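Local coordinates for odorant-binding protein (Phormia regina, PDB 5DIC) that binds fatty acids such as palmitic acid and, as an odorant-binding protein of the blowfly oral disk, probably solubilises or carries them, at residues 15-29 with 42-56. Residues are numbered along the deposited sequence; the frame is centred on the assembly and turned at random.
With PLM (palmitic acid), chain B.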
# COMPACT_ATOMS: atom_id res chain seq x y z
N HIS A 15 2.52 11.62 3.26
CA HIS A 15 2.20 10.94 1.99
C HIS A 15 0.70 10.86 1.77
O HIS A 15 0.22 10.91 0.62
CB HIS A 15 2.87 9.57 1.93
CG HIS A 15 4.35 9.63 2.02
ND1 HIS A 15 5.12 10.46 1.24
CD2 HIS A 15 5.21 8.92 2.79
CE1 HIS A 15 6.40 10.26 1.53
NE2 HIS A 15 6.47 9.34 2.47
N PHE A 16 -0.06 10.72 2.85
CA PHE A 16 -1.52 10.78 2.76
C PHE A 16 -1.94 12.10 2.08
O PHE A 16 -2.71 12.12 1.12
CB PHE A 16 -2.13 10.63 4.16
CG PHE A 16 -3.63 10.75 4.18
CD1 PHE A 16 -4.24 11.99 4.23
CD2 PHE A 16 -4.42 9.61 4.18
CE1 PHE A 16 -5.63 12.10 4.25
CE2 PHE A 16 -5.80 9.73 4.21
CZ PHE A 16 -6.40 10.97 4.22
N ASP A 17 -1.44 13.21 2.60
CA ASP A 17 -1.78 14.50 2.03
C ASP A 17 -1.32 14.63 0.58
O ASP A 17 -2.06 15.15 -0.28
CB ASP A 17 -1.18 15.63 2.88
CG ASP A 17 -1.84 15.79 4.23
OD1 ASP A 17 -2.92 15.24 4.46
OD2 ASP A 17 -1.27 16.50 5.07
N GLU A 18 -0.12 14.14 0.28
CA GLU A 18 0.38 14.20 -1.08
C GLU A 18 -0.56 13.46 -2.03
O GLU A 18 -0.83 13.92 -3.13
CB GLU A 18 1.76 13.55 -1.19
CG GLU A 18 2.90 14.36 -0.61
CD GLU A 18 4.17 13.54 -0.39
OE1 GLU A 18 4.14 12.29 -0.46
OE2 GLU A 18 5.21 14.19 -0.13
N CYS A 19 -1.00 12.28 -1.62
CA CYS A 19 -1.80 11.44 -2.50
C CYS A 19 -3.24 11.85 -2.62
O CYS A 19 -3.86 11.69 -3.67
CB CYS A 19 -1.63 10.01 -2.06
SG CYS A 19 0.03 9.38 -2.43
N VAL A 20 -3.81 12.43 -1.56
CA VAL A 20 -5.15 13.00 -1.68
C VAL A 20 -5.15 14.07 -2.77
O VAL A 20 -6.07 14.16 -3.59
CB VAL A 20 -5.63 13.57 -0.32
CG1 VAL A 20 -6.78 14.55 -0.49
CG2 VAL A 20 -6.02 12.44 0.63
N LYS A 21 -4.12 14.91 -2.77
CA LYS A 21 -3.99 15.95 -3.79
C LYS A 21 -3.72 15.36 -5.18
O LYS A 21 -4.43 15.65 -6.15
CB LYS A 21 -2.88 16.92 -3.41
CG LYS A 21 -2.73 18.07 -4.39
CD LYS A 21 -1.67 19.08 -3.95
CE LYS A 21 -1.54 20.21 -4.96
NZ LYS A 21 -0.56 21.24 -4.53
N GLN A 22 -2.72 14.49 -5.28
CA GLN A 22 -2.27 14.00 -6.58
C GLN A 22 -3.34 13.18 -7.29
O GLN A 22 -3.52 13.29 -8.51
CB GLN A 22 -1.02 13.13 -6.42
CG GLN A 22 -0.43 12.65 -7.73
CD GLN A 22 0.86 11.93 -7.53
OE1 GLN A 22 1.87 12.53 -7.21
NE2 GLN A 22 0.82 10.61 -7.64
N GLU A 23 -4.08 12.38 -6.51
CA GLU A 23 -5.11 11.50 -7.08
C GLU A 23 -6.52 12.09 -7.00
O GLU A 23 -7.49 11.42 -7.29
CB GLU A 23 -5.03 10.12 -6.47
CG GLU A 23 -3.63 9.52 -6.49
CD GLU A 23 -3.01 9.28 -7.85
OE1 GLU A 23 -3.74 8.94 -8.80
OE2 GLU A 23 -1.77 9.34 -7.93
N LYS A 24 -6.61 13.37 -6.63
CA LYS A 24 -7.88 14.10 -6.72
C LYS A 24 -8.98 13.41 -5.93
O LYS A 24 -10.11 13.30 -6.36
CB LYS A 24 -8.27 14.38 -8.16
CG LYS A 24 -7.23 15.22 -8.86
CD LYS A 24 -7.56 15.43 -10.32
CE LYS A 24 -6.59 16.43 -10.91
NZ LYS A 24 -5.20 15.92 -10.96
N VAL A 25 -8.62 12.98 -4.73
CA VAL A 25 -9.53 12.24 -3.86
C VAL A 25 -10.55 13.21 -3.27
O VAL A 25 -10.17 14.30 -2.84
CB VAL A 25 -8.70 11.53 -2.78
CG1 VAL A 25 -9.55 10.77 -1.79
CG2 VAL A 25 -7.61 10.62 -3.39
N SER A 26 -11.83 12.84 -3.25
CA SER A 26 -12.84 13.72 -2.69
C SER A 26 -12.71 13.81 -1.18
O SER A 26 -12.09 12.96 -0.54
CB SER A 26 -14.24 13.22 -3.03
OG SER A 26 -14.61 12.11 -2.23
N GLU A 27 -13.37 14.80 -0.57
CA GLU A 27 -13.36 14.91 0.89
C GLU A 27 -13.93 13.66 1.55
O GLU A 27 -13.40 13.17 2.54
CB GLU A 27 -14.14 16.14 1.35
CG GLU A 27 -13.91 16.52 2.81
CD GLU A 27 -14.76 17.70 3.26
OE1 GLU A 27 -16.00 17.53 3.35
OE2 GLU A 27 -14.19 18.78 3.51
N GLU A 28 -15.02 13.15 1.02
CA GLU A 28 -15.62 11.95 1.58
C GLU A 28 -14.71 10.74 1.46
O GLU A 28 -14.55 9.96 2.40
CB GLU A 28 -16.98 11.71 0.95
CG GLU A 28 -17.74 10.63 1.63
CD GLU A 28 -17.64 9.31 0.97
OE1 GLU A 28 -16.85 9.21 0.02
OE2 GLU A 28 -18.36 8.39 1.39
N GLU A 29 -14.09 10.59 0.29
CA GLU A 29 -13.18 9.48 0.07
C GLU A 29 -11.98 9.58 1.01
O GLU A 29 -11.52 8.58 1.57
CB GLU A 29 -12.72 9.43 -1.40
CG GLU A 29 -13.79 8.95 -2.36
CD GLU A 29 -13.48 9.22 -3.84
OE1 GLU A 29 -12.78 10.20 -4.14
OE2 GLU A 29 -14.01 8.45 -4.67
N THR A 42 -13.64 2.96 -3.96
CA THR A 42 -13.93 3.64 -5.21
C THR A 42 -12.67 3.71 -6.09
O THR A 42 -11.55 3.50 -5.59
CB THR A 42 -14.44 5.05 -4.96
OG1 THR A 42 -13.38 5.78 -4.37
CG2 THR A 42 -15.66 5.08 -4.01
N PRO A 43 -12.83 4.10 -7.36
CA PRO A 43 -11.64 4.21 -8.22
C PRO A 43 -10.59 5.17 -7.67
O PRO A 43 -9.40 4.88 -7.72
CB PRO A 43 -12.22 4.66 -9.57
CG PRO A 43 -13.58 4.02 -9.57
CD PRO A 43 -14.07 4.16 -8.15
N ALA A 44 -11.00 6.31 -7.11
CA ALA A 44 -10.04 7.27 -6.60
C ALA A 44 -9.38 6.75 -5.33
O ALA A 44 -8.23 7.08 -5.07
CB ALA A 44 -10.68 8.64 -6.37
N MET A 45 -10.10 5.95 -4.53
CA MET A 45 -9.45 5.32 -3.40
C MET A 45 -8.37 4.31 -3.82
O MET A 45 -7.32 4.22 -3.18
CB MET A 45 -10.50 4.66 -2.49
CG MET A 45 -11.42 5.67 -1.82
SD MET A 45 -12.86 4.94 -1.04
CE MET A 45 -12.07 4.06 0.29
N LYS A 46 -8.64 3.56 -4.90
CA LYS A 46 -7.60 2.68 -5.44
C LYS A 46 -6.40 3.48 -5.93
O LYS A 46 -5.25 3.08 -5.71
CB LYS A 46 -8.16 1.84 -6.59
CG LYS A 46 -9.24 0.85 -6.16
CD LYS A 46 -9.65 0.00 -7.38
CE LYS A 46 -10.73 -1.00 -7.13
NZ LYS A 46 -11.01 -1.68 -8.44
N CYS A 47 -6.66 4.60 -6.58
CA CYS A 47 -5.54 5.43 -7.00
C CYS A 47 -4.78 6.02 -5.83
O CYS A 47 -3.56 6.07 -5.85
CB CYS A 47 -5.99 6.54 -7.91
SG CYS A 47 -6.53 6.02 -9.56
N PHE A 48 -5.52 6.46 -4.79
CA PHE A 48 -4.85 6.90 -3.57
C PHE A 48 -3.90 5.84 -3.04
O PHE A 48 -2.76 6.15 -2.69
CB PHE A 48 -5.89 7.23 -2.49
CG PHE A 48 -5.24 7.50 -1.16
CD1 PHE A 48 -5.01 6.46 -0.29
CD2 PHE A 48 -4.78 8.75 -0.81
CE1 PHE A 48 -4.30 6.65 0.88
CE2 PHE A 48 -4.10 8.96 0.36
CZ PHE A 48 -3.85 7.91 1.21
N GLY A 49 -4.37 4.61 -2.93
CA GLY A 49 -3.54 3.57 -2.36
C GLY A 49 -2.32 3.32 -3.21
O GLY A 49 -1.23 3.16 -2.69
N THR A 50 -2.51 3.27 -4.53
CA THR A 50 -1.39 3.12 -5.45
C THR A 50 -0.37 4.22 -5.26
O THR A 50 0.84 3.96 -5.15
CB THR A 50 -1.93 3.03 -6.88
OG1 THR A 50 -2.79 1.90 -7.01
CG2 THR A 50 -0.86 2.87 -7.88
N CYS A 51 -0.86 5.45 -5.23
CA CYS A 51 -0.00 6.59 -4.96
C CYS A 51 0.77 6.43 -3.66
O CYS A 51 1.96 6.72 -3.59
CB CYS A 51 -0.84 7.87 -4.94
SG CYS A 51 0.02 9.38 -4.52
N PHE A 52 0.07 5.99 -2.60
CA PHE A 52 0.71 5.88 -1.31
C PHE A 52 1.90 4.93 -1.41
O PHE A 52 2.98 5.22 -0.91
CB PHE A 52 -0.31 5.46 -0.27
CG PHE A 52 0.24 5.41 1.11
CD1 PHE A 52 0.25 6.56 1.90
CD2 PHE A 52 0.77 4.25 1.63
CE1 PHE A 52 0.79 6.53 3.16
CE2 PHE A 52 1.32 4.22 2.90
CZ PHE A 52 1.33 5.38 3.65
N PHE A 53 1.67 3.76 -2.00
CA PHE A 53 2.75 2.80 -2.15
C PHE A 53 3.87 3.25 -3.04
O PHE A 53 5.03 2.87 -2.82
CB PHE A 53 2.15 1.42 -2.52
CG PHE A 53 1.35 0.84 -1.37
CD1 PHE A 53 1.95 0.58 -0.14
CD2 PHE A 53 -0.00 0.64 -1.49
CE1 PHE A 53 1.21 0.13 0.93
CE2 PHE A 53 -0.77 0.17 -0.44
CZ PHE A 53 -0.16 -0.08 0.78
N GLU A 54 3.55 4.08 -4.01
CA GLU A 54 4.58 4.75 -4.80
C GLU A 54 5.40 5.73 -3.94
O GLU A 54 6.64 5.73 -3.98
CB GLU A 54 3.97 5.47 -6.00
CG GLU A 54 3.40 4.55 -7.06
CD GLU A 54 2.54 5.23 -8.10
OE1 GLU A 54 2.16 6.41 -7.91
OE2 GLU A 54 2.22 4.57 -9.13
N LYS A 55 4.71 6.57 -3.17
CA LYS A 55 5.41 7.60 -2.42
C LYS A 55 6.30 7.03 -1.31
O LYS A 55 7.29 7.65 -0.95
CB LYS A 55 4.42 8.58 -1.80
CG LYS A 55 3.59 9.40 -2.75
CD LYS A 55 4.37 10.29 -3.68
CE LYS A 55 3.40 11.02 -4.58
NZ LYS A 55 4.06 11.80 -5.64
N ILE A 56 5.94 5.87 -0.76
CA ILE A 56 6.80 5.25 0.24
C ILE A 56 7.88 4.38 -0.39
O ILE A 56 8.66 3.77 0.34
CB ILE A 56 6.02 4.50 1.33
CG1 ILE A 56 5.35 3.23 0.80
CG2 ILE A 56 5.00 5.41 1.98
CD1 ILE A 56 4.84 2.31 1.89
C1 PLM B . 6.74 5.40 5.26
O1 PLM B . 7.41 4.36 5.03
O2 PLM B . 6.90 6.45 4.62
C2 PLM B . 5.65 5.44 6.31
C3 PLM B . 5.34 4.06 6.89
C4 PLM B . 4.58 3.20 5.90
C5 PLM B . 3.99 2.02 6.64
C6 PLM B . 3.51 0.96 5.67
C7 PLM B . 4.68 0.18 5.12
C8 PLM B . 4.08 -0.98 4.36
C9 PLM B . 5.09 -1.40 3.32
CA PLM B . 4.81 -2.75 2.68
CB PLM B . 4.42 -2.72 1.22
CC PLM B . 3.67 -3.98 0.80
CD PLM B . 2.41 -3.64 0.01
CE PLM B . 2.69 -2.97 -1.35
CF PLM B . 1.40 -2.78 -2.16
CG PLM B . 1.58 -2.20 -3.55
O HOH W 1 3.16 8.90 -7.24
O HOH W 2 -13.68 7.36 -7.20
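Cys19 and Cys51 tie helix 6-22 to helix 43-55 by a disulfide, SG to SG 2.1 Å. The axes of 15-22 and 43-55 pass 8.8 Å apart at 134°. The Cys19 side chain is a knob among Phe48, Cys51, Phe52 and Lys55. A chi1 of 172°, setting CG opposite the main-chain N, swings the ring of Phe48 across to helix 6-22, where it turns its edge to the face of Phe16 in an offset edge-to-face pair, planes at 63°; its CE2 lies 3.6 Å from Cys19 CB, and Val25 CG2 closes on its CB. Lys55 lays CB against His15 ND1 and CG against Cys19 SG and Glu18 OE1, slanting across His15 and Glu18, then delivers NZ to Gln22 OE1 (2.8 Å), the two chains arriving from opposite directions. Gln22 NE2 donates to Glu23 OE2, which also pairs with Arg97. In the ring plane of His15, ND1 donates to Glu18 OE1 (2.7 Å), while CD2 touches Ile56 CG2 and palmitate O2 lies at the ring edge. At the other end Thr42 OG1 donates to Glu29 OE2 (2.8 Å) from above the carboxylate plane and itself accepts from Met45 N as N-cap; Glu29 OE1 takes Ser26 N on its anti lone pair (2.9 Å). An alanine in place of Glu29 would probably leave Thr42 OG1 and Ser26 N without this acceptor, keeping only the backbone N to Ser26 OG half of the capping box. One carboxylate thus couples two helix starts, while the disulfide, one of three in this odorant-binding fold, fixes helix 43-55, whose Phe53 ring lies face-on against the lipid chain, to helix 6-22, whose His15 meets the acid end.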